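Local coordinates for SIRV1 hypothetical protein ORF119 (Sulfolobus islandicus rudivirus 1 variant xx, PDB 2X3G) that is of unknown function, a small viral protein with an antiparallel sheet flanked by helices, possibly linked to the host membrane, at residues 15-20 with 72-77. Residues are numbered along the deposited sequence; the frame is centred on the assembly and turned at random.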
ATOM      1  N   TYR A  15      20.289  -7.050 -17.115  1.00 14.78           N
ATOM      2  CA  TYR A  15      19.638  -5.744 -17.081  1.00 14.50           C
ATOM      3  C   TYR A  15      18.483  -5.712 -16.096  1.00 14.41           C
ATOM      4  O   TYR A  15      17.617  -6.577 -16.125  1.00 15.61           O
ATOM      5  CB  TYR A  15      19.123  -5.370 -18.465  1.00 15.72           C
ATOM      6  CG  TYR A  15      20.186  -5.465 -19.531  1.00 15.06           C
ATOM      7  CD1 TYR A  15      21.191  -4.517 -19.590  1.00 18.72           C
ATOM      8  CD2 TYR A  15      20.209  -6.527 -20.456  1.00 18.07           C
ATOM      9  CE1 TYR A  15      22.209  -4.612 -20.545  1.00 20.25           C
ATOM     10  CE2 TYR A  15      21.204  -6.627 -21.398  1.00 18.54           C
ATOM     11  CZ  TYR A  15      22.191  -5.660 -21.454  1.00 19.74           C
ATOM     12  OH  TYR A  15      23.198  -5.732 -22.387  1.00 21.05           O
ATOM     13  N   THR A  16      18.509  -4.711 -15.218  1.00 14.30           N
ATOM     14  CA  THR A  16      17.402  -4.399 -14.315  1.00 13.32           C
ATOM     15  C   THR A  16      16.957  -2.978 -14.647  1.00 13.62           C
ATOM     16  O   THR A  16      17.686  -2.018 -14.378  1.00 13.89           O
ATOM     17  CB  THR A  16      17.818  -4.397 -12.841  1.00 13.86           C
ATOM     18  OG1 THR A  16      18.321  -5.687 -12.445  1.00 12.34           O
ATOM     19  CG2 THR A  16      16.609  -4.044 -11.989  1.00 13.76           C
ATOM     20  N   TYR A  17      15.780  -2.863 -15.246  1.00 14.42           N
ATOM     21  CA  TYR A  17      15.230  -1.565 -15.631  1.00 13.91           C
ATOM     22  C   TYR A  17      14.179  -1.154 -14.616  1.00 14.33           C
ATOM     23  O   TYR A  17      13.275  -1.937 -14.316  1.00 14.93           O
ATOM     24  CB  TYR A  17      14.579  -1.655 -16.994  1.00 14.26           C
ATOM     25  CG  TYR A  17      15.519  -1.918 -18.132  1.00 12.97           C
ATOM     26  CD1 TYR A  17      16.280  -0.897 -18.667  1.00 13.77           C
ATOM     27  CD2 TYR A  17      15.658  -3.206 -18.662  1.00 13.42           C
ATOM     28  CE1 TYR A  17      17.135  -1.121 -19.726  1.00 16.31           C
ATOM     29  CE2 TYR A  17      16.524  -3.441 -19.741  1.00 13.00           C
ATOM     30  CZ  TYR A  17      17.262  -2.376 -20.252  1.00 14.24           C
ATOM     31  OH  TYR A  17      18.118  -2.554 -21.295  1.00 16.89           O
ATOM     32  N   PHE A  18      14.315   0.066 -14.101  1.00 14.90           N
ATOM     33  CA  PHE A  18      13.362   0.687 -13.194  1.00 14.66           C
ATOM     34  C   PHE A  18      12.620   1.738 -13.999  1.00 15.05           C
ATOM     35  O   PHE A  18      13.204   2.735 -14.402  1.00 15.47           O
ATOM     36  CB  PHE A  18      14.091   1.286 -11.970  1.00 16.14           C
ATOM     37  CG  PHE A  18      13.216   2.097 -11.067  1.00 16.36           C
ATOM     38  CD1 PHE A  18      11.963   1.640 -10.703  1.00 19.92           C
ATOM     39  CD2 PHE A  18      13.654   3.310 -10.570  1.00 20.89           C
ATOM     40  CE1 PHE A  18      11.141   2.401  -9.897  1.00 20.46           C
ATOM     41  CE2 PHE A  18      12.856   4.066  -9.746  1.00 21.69           C
ATOM     42  CZ  PHE A  18      11.591   3.613  -9.404  1.00 20.91           C
ATOM     43  N   ILE A  19      11.341   1.458 -14.263  1.00 13.62           N
ATOM     44  CA  ILE A  19      10.481   2.303 -15.054  1.00 14.13           C
ATOM     45  C   ILE A  19       9.390   2.928 -14.183  1.00 14.77           C
ATOM     46  O   ILE A  19       8.682   2.235 -13.460  1.00 14.64           O
ATOM     47  CB  ILE A  19       9.806   1.462 -16.147  1.00 13.75           C
ATOM     48  CG1 ILE A  19      10.828   0.555 -16.853  1.00 15.97           C
ATOM     49  CG2 ILE A  19       8.994   2.369 -17.107  1.00 13.12           C
ATOM     50  CD1 ILE A  19      10.180  -0.450 -17.812  1.00 14.09           C
ATOM     51  N   THR A  20       9.275   4.252 -14.246  1.00 15.82           N
ATOM     52  CA  THR A  20       8.224   4.955 -13.580  1.00 16.81           C
ATOM     53  C   THR A  20       7.326   5.587 -14.630  1.00 17.48           C
ATOM     54  O   THR A  20       7.802   6.260 -15.542  1.00 16.15           O
ATOM     55  CB  THR A  20       8.781   6.021 -12.652  1.00 18.63           C
ATOM     56  OG1 THR A  20       9.730   5.409 -11.793  1.00 20.56           O
ATOM     57  CG2 THR A  20       7.669   6.630 -11.802  1.00 20.89           C
ATOM     58  N   ASN A  72      17.753 -10.310 -19.825  1.00 16.12           N
ATOM     59  CA  ASN A  72      19.109 -10.532 -20.317  1.00 16.55           C
ATOM     60  C   ASN A  72      19.282  -9.927 -21.695  1.00 17.70           C
ATOM     61  O   ASN A  72      20.349 -10.039 -22.302  1.00 18.46           O
ATOM     62  CB  ASN A  72      19.415 -12.031 -20.283  1.00 17.32           C
ATOM     63  CG  ASN A  72      19.543 -12.549 -18.882  1.00 17.12           C
ATOM     64  OD1 ASN A  72      20.176 -11.906 -18.045  1.00 18.14           O
ATOM     65  ND2 ASN A  72      18.956 -13.693 -18.606  1.00 17.19           N
ATOM     66  N   LYS A  73      18.255  -9.219 -22.163  1.00 18.23           N
ATOM     67  CA  LYS A  73      18.282  -8.597 -23.477  1.00 19.94           C
ATOM     68  C   LYS A  73      17.883  -7.148 -23.344  1.00 19.41           C
ATOM     69  O   LYS A  73      16.855  -6.864 -22.757  1.00 18.32           O
ATOM     70  CB  LYS A  73      17.297  -9.308 -24.397  1.00 20.92           C
ATOM     71  CG  LYS A  73      17.266  -8.739 -25.802  1.00 23.48           C
ATOM     72  CD  LYS A  73      16.492  -9.624 -26.773  1.00 26.11           C
ATOM     73  CE  LYS A  73      16.284  -8.942 -28.130  1.00 30.28           C
ATOM     74  NZ  LYS A  73      17.486  -8.194 -28.605  1.00 35.62           N
ATOM     75  N   LYS A  74      18.669  -6.243 -23.913  1.00 19.78           N
ATOM     76  CA  LYS A  74      18.387  -4.812 -23.792  1.00 20.00           C
ATOM     77  C   LYS A  74      17.008  -4.504 -24.311  1.00 19.81           C
ATOM     78  O   LYS A  74      16.621  -5.005 -25.371  1.00 18.46           O
ATOM     79  CB  LYS A  74      19.386  -3.977 -24.584  1.00 21.43           C
ATOM     80  CG  LYS A  74      20.602  -3.550 -23.814  1.00 23.12           C
ATOM     81  CD  LYS A  74      21.587  -2.861 -24.738  1.00 23.89           C
ATOM     82  CE  LYS A  74      22.854  -2.503 -23.989  1.00 25.53           C
ATOM     83  NZ  LYS A  74      23.886  -1.934 -24.895  1.00 28.46           N
ATOM     84  N   LEU A  75      16.297  -3.653 -23.581  1.00 19.58           N
ATOM     85  CA  LEU A  75      14.960  -3.220 -23.944  1.00 20.79           C
ATOM     86  C   LEU A  75      15.047  -2.170 -25.028  1.00 21.89           C
ATOM     87  O   LEU A  75      15.942  -1.314 -24.997  1.00 22.13           O
ATOM     88  CB  LEU A  75      14.227  -2.606 -22.737  1.00 20.64           C
ATOM     89  CG  LEU A  75      13.460  -3.482 -21.750  1.00 22.28           C
ATOM     90  CD1 LEU A  75      12.616  -2.562 -20.883  1.00 24.75           C
ATOM     91  CD2 LEU A  75      12.612  -4.501 -22.505  1.00 24.15           C
ATOM     92  N   ASP A  76      14.138  -2.268 -26.003  1.00 22.29           N
ATOM     93  CA  ASP A  76      13.842  -1.169 -26.929  1.00 23.41           C
ATOM     94  C   ASP A  76      12.871  -0.218 -26.235  1.00 23.05           C
ATOM     95  O   ASP A  76      11.682  -0.491 -26.131  1.00 22.28           O
ATOM     96  CB  ASP A  76      13.259  -1.702 -28.240  1.00 24.88           C
ATOM     97  CG  ASP A  76      12.837  -0.603 -29.194  1.00 27.22           C
ATOM     98  OD1 ASP A  76      12.833   0.585 -28.827  1.00 27.59           O
ATOM     99  OD2 ASP A  76      12.493  -0.923 -30.347  1.00 30.36           O
ATOM    100  N   TYR A  77      13.410   0.893 -25.730  1.00 23.19           N
ATOM    101  CA  TYR A  77      12.644   1.847 -24.948  1.00 22.69           C
ATOM    102  C   TYR A  77      11.383   2.392 -25.641  1.00 23.87           C
ATOM    103  O   TYR A  77      10.399   2.675 -24.971  1.00 23.91           O
ATOM    104  CB  TYR A  77      13.541   3.016 -24.542  1.00 22.86           C
ATOM    105  CG  TYR A  77      14.674   2.675 -23.580  1.00 21.54           C
ATOM    106  CD1 TYR A  77      14.699   1.479 -22.868  1.00 20.25           C
ATOM    107  CD2 TYR A  77      15.704   3.568 -23.373  1.00 22.14           C
ATOM    108  CE1 TYR A  77      15.726   1.193 -21.998  1.00 20.36           C
ATOM    109  CE2 TYR A  77      16.717   3.309 -22.495  1.00 20.67           C
ATOM    110  CZ  TYR A  77      16.746   2.117 -21.820  1.00 22.41           C
ATOM    111  OH  TYR A  77      17.773   1.885 -20.927  1.00 22.78           O
TER
HETATM  112  O   HOH W   1      19.558  -0.630 -21.969  1.00 28.26           O
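Tyr17 reaches out from strand 15-22 and runs counter to the side chain of Leu75, in the loop that leads from strand 64-71 into helix 77-82. Its chi1 of -66° sets the ring opposite the carbonyl carbon and points it at the loop. Beyond CB the contacts begin at CG and CD2, which meet Leu75 CD1, a methyl that sits over one face, 4.2 Å from the centroid of the Tyr17 ring, in a CH-pi contact. Farther along, Tyr17 CE2 packs 3.7 Å from Leu75 CG. On the other side of the ring's outline, Tyr17 CE1 lies 3.3 Å from Tyr77 OH and also touches Tyr77 CE1; the two rings form an oblique pair, their planes at 89°. At the tip, Tyr17 OH accepts a fairly straight hydrogen bond from Leu75 N (3.1 Å, 162°). A short 2.5 Å hydrogen bond joins Tyr17 OH to a water that also bonds Tyr77 OH at 3.3 Å. Tyrosine suits this place because its ring fills an apolar site while its hydroxyl serves a loop amide.

Tyr15, two residues earlier on the same side of the strand, turns a ring edge to the backbone of Asn72 and Lys73. Lys74 CG lies over its face, 3.9 Å from the centroid of the Tyr15 ring, and Lys74 CE passes 3.6 Å from Tyr15 OH, so the extended chain carries the ammonium past the ring. The loop connects a central strand of the antiparallel sheet to the helical layer on one face, and Leu75 is wedged between the two, packing also on Tyr40 and Ile41 of helix 30-44. The contact thus ties loop to sheet mainly through apolar packing, with one directional bond fixing the backbone of Leu75 against the buried Tyr17.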